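Local coordinates for protein PrgA (Enterococcus faecalis, PDB 6Z9K) that provides surface exclusion that protects the enterococcal cell against unwanted conjugation, this chain being its CAP domain, at residues K21-A24 with T28-S31; L186-L189 with G193-A196; R88-L93 with S238-Q243. One frame throughout, in Å; residues are numbered along the deposited sequence.

Interaction 1 (K21-A24 with T28-S31); sequences KFSA and TKLS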
# COMPACT_ATOMS: atom_id res chain seq x y z
N LYS A 21 16.51 -12.06 -9.08
CA LYS A 21 17.41 -11.54 -8.02
C LYS A 21 16.70 -10.56 -7.11
O LYS A 21 17.34 -10.02 -6.23
CB LYS A 21 18.66 -10.87 -8.60
CG LYS A 21 19.40 -11.75 -9.57
CD LYS A 21 20.71 -11.13 -9.92
CE LYS A 21 21.31 -11.77 -11.13
NZ LYS A 21 22.59 -11.15 -11.53
N PHE A 22 15.38 -10.52 -7.13
CA PHE A 22 14.65 -9.67 -6.16
C PHE A 22 14.77 -10.22 -4.75
O PHE A 22 14.78 -11.44 -4.55
CB PHE A 22 13.18 -9.53 -6.58
CG PHE A 22 12.45 -8.47 -5.78
CD1 PHE A 22 12.79 -7.13 -5.88
CD2 PHE A 22 11.42 -8.80 -4.91
CE1 PHE A 22 12.10 -6.15 -5.18
CE2 PHE A 22 10.78 -7.83 -4.16
CZ PHE A 22 11.09 -6.51 -4.34
N SER A 23 14.90 -9.32 -3.78
CA SER A 23 14.90 -9.63 -2.33
C SER A 23 14.55 -8.36 -1.58
O SER A 23 14.55 -7.29 -2.22
CB SER A 23 16.23 -10.16 -1.87
OG SER A 23 17.20 -9.13 -1.91
N ALA A 24 14.20 -8.49 -0.31
CA ALA A 24 13.78 -7.35 0.51
C ALA A 24 14.97 -6.40 0.72
O ALA A 24 14.72 -5.25 1.08
CB ALA A 24 13.22 -7.87 1.81
N THR A 28 21.46 -3.72 -1.06
CA THR A 28 22.76 -4.04 -0.44
C THR A 28 23.27 -5.41 -0.88
O THR A 28 24.49 -5.61 -0.82
CB THR A 28 22.70 -3.92 1.07
OG1 THR A 28 21.61 -4.68 1.58
CG2 THR A 28 22.56 -2.49 1.53
N LYS A 29 22.40 -6.32 -1.32
CA LYS A 29 22.88 -7.65 -1.73
C LYS A 29 23.49 -7.60 -3.12
O LYS A 29 24.36 -8.44 -3.38
CB LYS A 29 21.77 -8.69 -1.65
CG LYS A 29 21.29 -8.92 -0.22
CD LYS A 29 20.91 -10.37 0.10
CE LYS A 29 19.65 -10.79 -0.62
NZ LYS A 29 18.87 -11.79 0.13
N LEU A 30 23.00 -6.76 -4.01
CA LEU A 30 23.36 -6.77 -5.44
C LEU A 30 24.37 -5.65 -5.73
O LEU A 30 24.45 -4.65 -4.98
CB LEU A 30 22.12 -6.62 -6.31
CG LEU A 30 21.03 -7.69 -6.15
CD1 LEU A 30 19.90 -7.40 -7.10
CD2 LEU A 30 21.60 -9.10 -6.36
N SER A 31 25.15 -5.85 -6.78
CA SER A 31 26.10 -4.84 -7.31
C SER A 31 25.33 -3.66 -7.90
O SER A 31 24.14 -3.81 -8.21
CB SER A 31 27.00 -5.45 -8.35
OG SER A 31 26.34 -5.68 -9.60

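Interaction 2 (L186-L189 with G193-A196); sequences LHSL and GKTA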
# COMPACT_ATOMS: atom_id res chain seq x y z
N LEU A 186 10.89 0.35 0.15
CA LEU A 186 11.19 -1.09 -0.10
C LEU A 186 11.32 -1.83 1.24
O LEU A 186 10.66 -2.90 1.45
CB LEU A 186 12.45 -1.23 -0.95
CG LEU A 186 12.99 -2.65 -1.02
CD1 LEU A 186 12.12 -3.51 -1.90
CD2 LEU A 186 14.42 -2.65 -1.54
N HIS A 187 12.20 -1.33 2.13
CA HIS A 187 12.48 -2.01 3.41
C HIS A 187 11.24 -2.06 4.28
O HIS A 187 10.96 -3.08 4.93
CB HIS A 187 13.65 -1.31 4.12
CG HIS A 187 14.90 -1.35 3.30
ND1 HIS A 187 15.95 -0.50 3.55
CD2 HIS A 187 15.22 -2.08 2.21
CE1 HIS A 187 16.89 -0.72 2.66
NE2 HIS A 187 16.48 -1.70 1.83
N SER A 188 10.47 -0.97 4.28
CA SER A 188 9.28 -0.93 5.13
C SER A 188 8.18 -1.89 4.66
O SER A 188 7.61 -2.60 5.47
CB SER A 188 8.79 0.49 5.20
OG SER A 188 7.66 0.52 6.04
N LEU A 189 7.84 -1.83 3.38
CA LEU A 189 6.77 -2.68 2.82
C LEU A 189 7.14 -4.16 2.99
O LEU A 189 6.23 -5.00 3.12
CB LEU A 189 6.57 -2.32 1.35
CG LEU A 189 5.96 -0.98 1.02
CD1 LEU A 189 5.95 -0.81 -0.48
CD2 LEU A 189 4.54 -0.87 1.56
N GLY A 193 7.74 -9.60 10.07
CA GLY A 193 7.03 -9.58 11.34
C GLY A 193 5.83 -8.65 11.31
O GLY A 193 5.03 -8.69 12.25
N LYS A 194 5.64 -7.89 10.25
CA LYS A 194 4.37 -7.13 10.12
C LYS A 194 3.19 -8.07 9.98
O LYS A 194 3.30 -9.18 9.41
CB LYS A 194 4.47 -6.13 8.98
CG LYS A 194 5.30 -4.92 9.32
CD LYS A 194 5.26 -3.90 8.21
CE LYS A 194 5.98 -2.62 8.57
NZ LYS A 194 5.90 -1.64 7.47
N THR A 195 2.07 -7.70 10.55
CA THR A 195 0.89 -8.57 10.56
C THR A 195 -0.35 -7.84 10.11
O THR A 195 -1.37 -8.53 9.99
CB THR A 195 0.67 -9.13 11.98
OG1 THR A 195 0.36 -8.09 12.88
CG2 THR A 195 1.87 -9.94 12.40
N ALA A 196 -0.32 -6.51 9.86
CA ALA A 196 -1.58 -5.79 9.60
C ALA A 196 -1.32 -4.61 8.67
O ALA A 196 -0.21 -4.05 8.68
CB ALA A 196 -2.19 -5.31 10.90

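Interaction 3 (R88-L93 with S238-Q243); sequences RKKLGL and SKEELQ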
# COMPACT_ATOMS: atom_id res chain seq x y z
N ARG A 88 5.07 -10.58 -0.56
CA ARG A 88 5.62 -11.01 0.76
C ARG A 88 5.64 -12.54 0.84
O ARG A 88 6.68 -13.10 1.31
CB ARG A 88 4.80 -10.38 1.88
CG ARG A 88 5.09 -8.90 2.03
CD ARG A 88 4.33 -8.25 3.15
NE ARG A 88 4.67 -8.75 4.48
CZ ARG A 88 5.60 -8.26 5.29
NH1 ARG A 88 6.24 -7.13 5.02
NH2 ARG A 88 5.87 -8.90 6.40
N LYS A 89 4.59 -13.22 0.37
CA LYS A 89 4.52 -14.68 0.42
C LYS A 89 5.64 -15.25 -0.47
O LYS A 89 6.33 -16.23 -0.05
CB LYS A 89 3.15 -15.19 -0.03
CG LYS A 89 3.01 -16.71 0.10
CD LYS A 89 1.61 -17.15 -0.14
CE LYS A 89 1.41 -18.58 0.29
NZ LYS A 89 0.09 -19.09 -0.17
N LYS A 90 5.90 -14.66 -1.62
CA LYS A 90 6.97 -15.22 -2.50
C LYS A 90 8.31 -15.12 -1.78
O LYS A 90 9.16 -16.00 -2.00
CB LYS A 90 7.01 -14.50 -3.84
CG LYS A 90 5.82 -14.89 -4.72
CD LYS A 90 5.71 -14.09 -5.98
CE LYS A 90 4.59 -14.60 -6.89
NZ LYS A 90 4.52 -13.75 -8.11
N LEU A 91 8.48 -14.11 -0.93
CA LEU A 91 9.77 -13.86 -0.23
C LEU A 91 9.76 -14.53 1.16
O LEU A 91 10.76 -14.39 1.88
CB LEU A 91 10.05 -12.35 -0.13
CG LEU A 91 10.34 -11.61 -1.43
CD1 LEU A 91 10.61 -10.14 -1.18
CD2 LEU A 91 11.50 -12.23 -2.20
N GLY A 92 8.76 -15.33 1.48
CA GLY A 92 8.64 -16.07 2.75
C GLY A 92 8.55 -15.16 3.95
O GLY A 92 9.10 -15.50 5.02
N LEU A 93 7.90 -14.00 3.79
CA LEU A 93 7.64 -13.00 4.85
C LEU A 93 6.24 -13.15 5.43
O LEU A 93 5.32 -13.67 4.75
CB LEU A 93 7.80 -11.62 4.23
CG LEU A 93 9.19 -11.24 3.75
CD1 LEU A 93 9.14 -10.02 2.89
CD2 LEU A 93 10.08 -11.02 4.92
N SER A 238 -1.94 -16.54 -6.81
CA SER A 238 -0.79 -15.99 -7.56
C SER A 238 -0.98 -16.31 -9.04
O SER A 238 -1.71 -17.26 -9.34
CB SER A 238 0.55 -16.47 -7.06
OG SER A 238 0.83 -17.80 -7.50
N LYS A 239 -0.37 -15.53 -9.92
CA LYS A 239 -0.39 -15.83 -11.37
C LYS A 239 0.21 -17.21 -11.61
O LYS A 239 -0.33 -17.98 -12.45
CB LYS A 239 0.41 -14.78 -12.12
CG LYS A 239 -0.39 -13.55 -12.47
CD LYS A 239 0.15 -12.87 -13.72
CE LYS A 239 1.04 -11.73 -13.34
NZ LYS A 239 1.32 -10.91 -14.53
N GLU A 240 1.28 -17.52 -10.88
CA GLU A 240 2.03 -18.79 -11.01
C GLU A 240 1.15 -19.98 -10.60
O GLU A 240 1.13 -20.99 -11.37
CB GLU A 240 3.35 -18.68 -10.23
CG GLU A 240 4.33 -17.69 -10.85
CD GLU A 240 4.14 -16.22 -10.49
OE1 GLU A 240 3.34 -15.93 -9.60
OE2 GLU A 240 4.76 -15.35 -11.13
N GLU A 241 0.40 -19.86 -9.50
CA GLU A 241 -0.63 -20.85 -9.08
C GLU A 241 -1.67 -21.03 -10.19
O GLU A 241 -1.96 -22.19 -10.51
CB GLU A 241 -1.33 -20.45 -7.78
CG GLU A 241 -0.51 -20.77 -6.53
CD GLU A 241 -0.73 -19.83 -5.34
OE1 GLU A 241 -1.77 -19.09 -5.33
OE2 GLU A 241 0.15 -19.82 -4.43
N LEU A 242 -2.19 -19.94 -10.75
CA LEU A 242 -3.25 -19.96 -11.80
C LEU A 242 -2.72 -20.61 -13.08
O LEU A 242 -3.45 -21.44 -13.64
CB LEU A 242 -3.72 -18.55 -12.13
CG LEU A 242 -4.68 -17.91 -11.13
CD1 LEU A 242 -5.35 -16.69 -11.77
CD2 LEU A 242 -5.72 -18.91 -10.63
N GLN A 243 -1.54 -20.21 -13.54
CA GLN A 243 -0.86 -20.82 -14.71
C GLN A 243 -0.63 -22.31 -14.41
O GLN A 243 -0.95 -23.11 -15.29
CB GLN A 243 0.42 -20.05 -15.06
CG GLN A 243 0.14 -18.67 -15.65
CD GLN A 243 1.21 -17.61 -15.46
OE1 GLN A 243 2.19 -17.77 -14.71
NE2 GLN A 243 1.04 -16.48 -16.13
O HOH W 1 1.13 -13.19 -8.68

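Interaction 1 (K21-A24 with T28-S31)
Leu30 sets both of its methyl groups against the first part of the Lys21 side chain, and this is the tightly packed half of the contact. CD1 of Leu30 lies 4.0 Å from Lys21 CB and 3.8 Å from Lys21 O, while Leu30 CD2 is 4.1 Å from Lys21 CB and reaches on to CD. The two side chains run slantwise past each other, and the leucine branch meets the aliphatic root of the lysine rather than its charged end. With its CG turned away from the carbonyl carbon (chi1 -53°), Lys21 runs out as an extended chain past the methyls, and its ammonium forms a salt bridge with Glu34. Leu30 also touches Ile35 and Leu38 of helix 32-45, which extends the apolar patch beyond the lysine.

The other half is sparser and more polar. Lys29 is kinked at chi2, chi3 and chi4 but still reaches across, its CE coming within 3.2 Å of Ser23 OG; Lys29 NZ is 3.7 Å from Ser23 CB. No hydrogen bond links the two segments here. Ser23 OG is instead bonded to Asp25, with which the Lys29 ammonium makes only a long, weak ion pair, so one carboxylate serves both residues. Both lysines are exposed, so the outer side of the contact is solvent; Phe22 points away from segment 28-31 and meets the ring of Phe176 edge-to-face.

The segments bury 169 Å² in all, and the matched CA atoms of Lys21 and Leu30 stay 8.1 Å apart, as expected of side-chain packing without strand pairing. Segment 28-31 leads from the end of helix 26-29 directly into helix 32-45. There Ser31 is the N-cap residue: its side chain caps a backbone N beyond the segment and its own N bonds Glu34 OE1, a pattern consistent with a capping box.

Interaction 2 (L186-L189 with G193-A196)
Lys194 reaches, fully extended beyond CG, toward Ser188, and its ammonium arrives beside both oxygens of that residue. The chain starts with CG turned from the carbonyl carbon (chi1 -76°) and every later torsion is anti, giving a straight rod with its polar atom at the far end. NZ donates a hydrogen bond to the backbone O of Ser188 at 2.8 Å. The approach is bent, with a C=O...N angle of 124°, and the nitrogen stands 50° out of the carbonyl plane. Lys194 CE follows at 3.5 Å from the same Ser188 O. The hydroxyl of Ser188 extends opposite its own backbone N, which brings OG to 3.1 Å from NZ; OG has a hydrogen bond from Asn145, and NZ a second one with Ser216. Ser188 O belongs to the last turn of its helix, where the helix dipole would probably favour a cation.

Lys194 thus ties the end of helix 184-189 to strand 211-217 through Ser216, while Ser188 OG itself bonds Asn145 of strand 144-148. In the same three-stranded sheet, Thr195 and Ala196 form a classic beta bulge opposite Tyr217. Behind the helix, Leu189 packs on helices 70-90 and 160-176.

Interaction 3 (R88-L93 with S238-Q243)
Lys90 and Ser238 bring the two backbones nearest, with CA atoms 9.3 Å apart, at the point where one helix ends and another begins. Helix 70-90 closes in a Schellman motif: Leu93 N bonds Arg88 O at 2.9 Å, Gly92 N bonds Lys89 O, and Gly92 has the positive phi of the C-prime position. Helix 239-245 opens with a capping box, in which Glu241 N donates to Ser238 OG at 2.9 Å.

Between the two helix ends, Lys90 sends out an extended chain that meets the bent side chain of Glu240 at about a right angle. Their salt bridge joins Lys90 NZ to Glu240 OE1 at 2.9 Å, the nitrogen lying 39° out of the carboxylate plane; OE2 of Glu240 is farther from Lys90 NZ, at 3.4 Å. Lys89 and Glu241 add only a looser attraction, Lys89 NZ being 4.3 Å from Glu241 OE2. Lysines at a helix C-terminus and glutamates at an N-terminus should each suit the local helix dipole. The contact lies at the surface, and a water accepts a bond from Lys239 N and a weak one from Lys90 NZ. In the return bond of the capping box, Ser238 N reaches Glu241 OE1 at 3.0 Å from above the carboxylate plane.

The three contacts lie about 17 to 18 Å apart, centre to centre, yet each touches the others. Phe22 is wedged between interactions 2 and 3: its CZ is 4.0 Å from Leu186 CD1 and its CE2 is 3.8 Å from Leu91 CD1. Ala24 O likewise approaches His187 CD2 at 3.4 Å. Arg88 connects interaction 3 to interaction 2 through a probable hydrogen bond from NH1 to Leu189 O at 2.9 Å. Interaction 2 is nearest the metal site: the Ser188 side chain is about 8 Å from the magnesium ion and about 6 Å from the side chain of its ligand His185. Interactions 1 and 3 are surface contacts remote from that site.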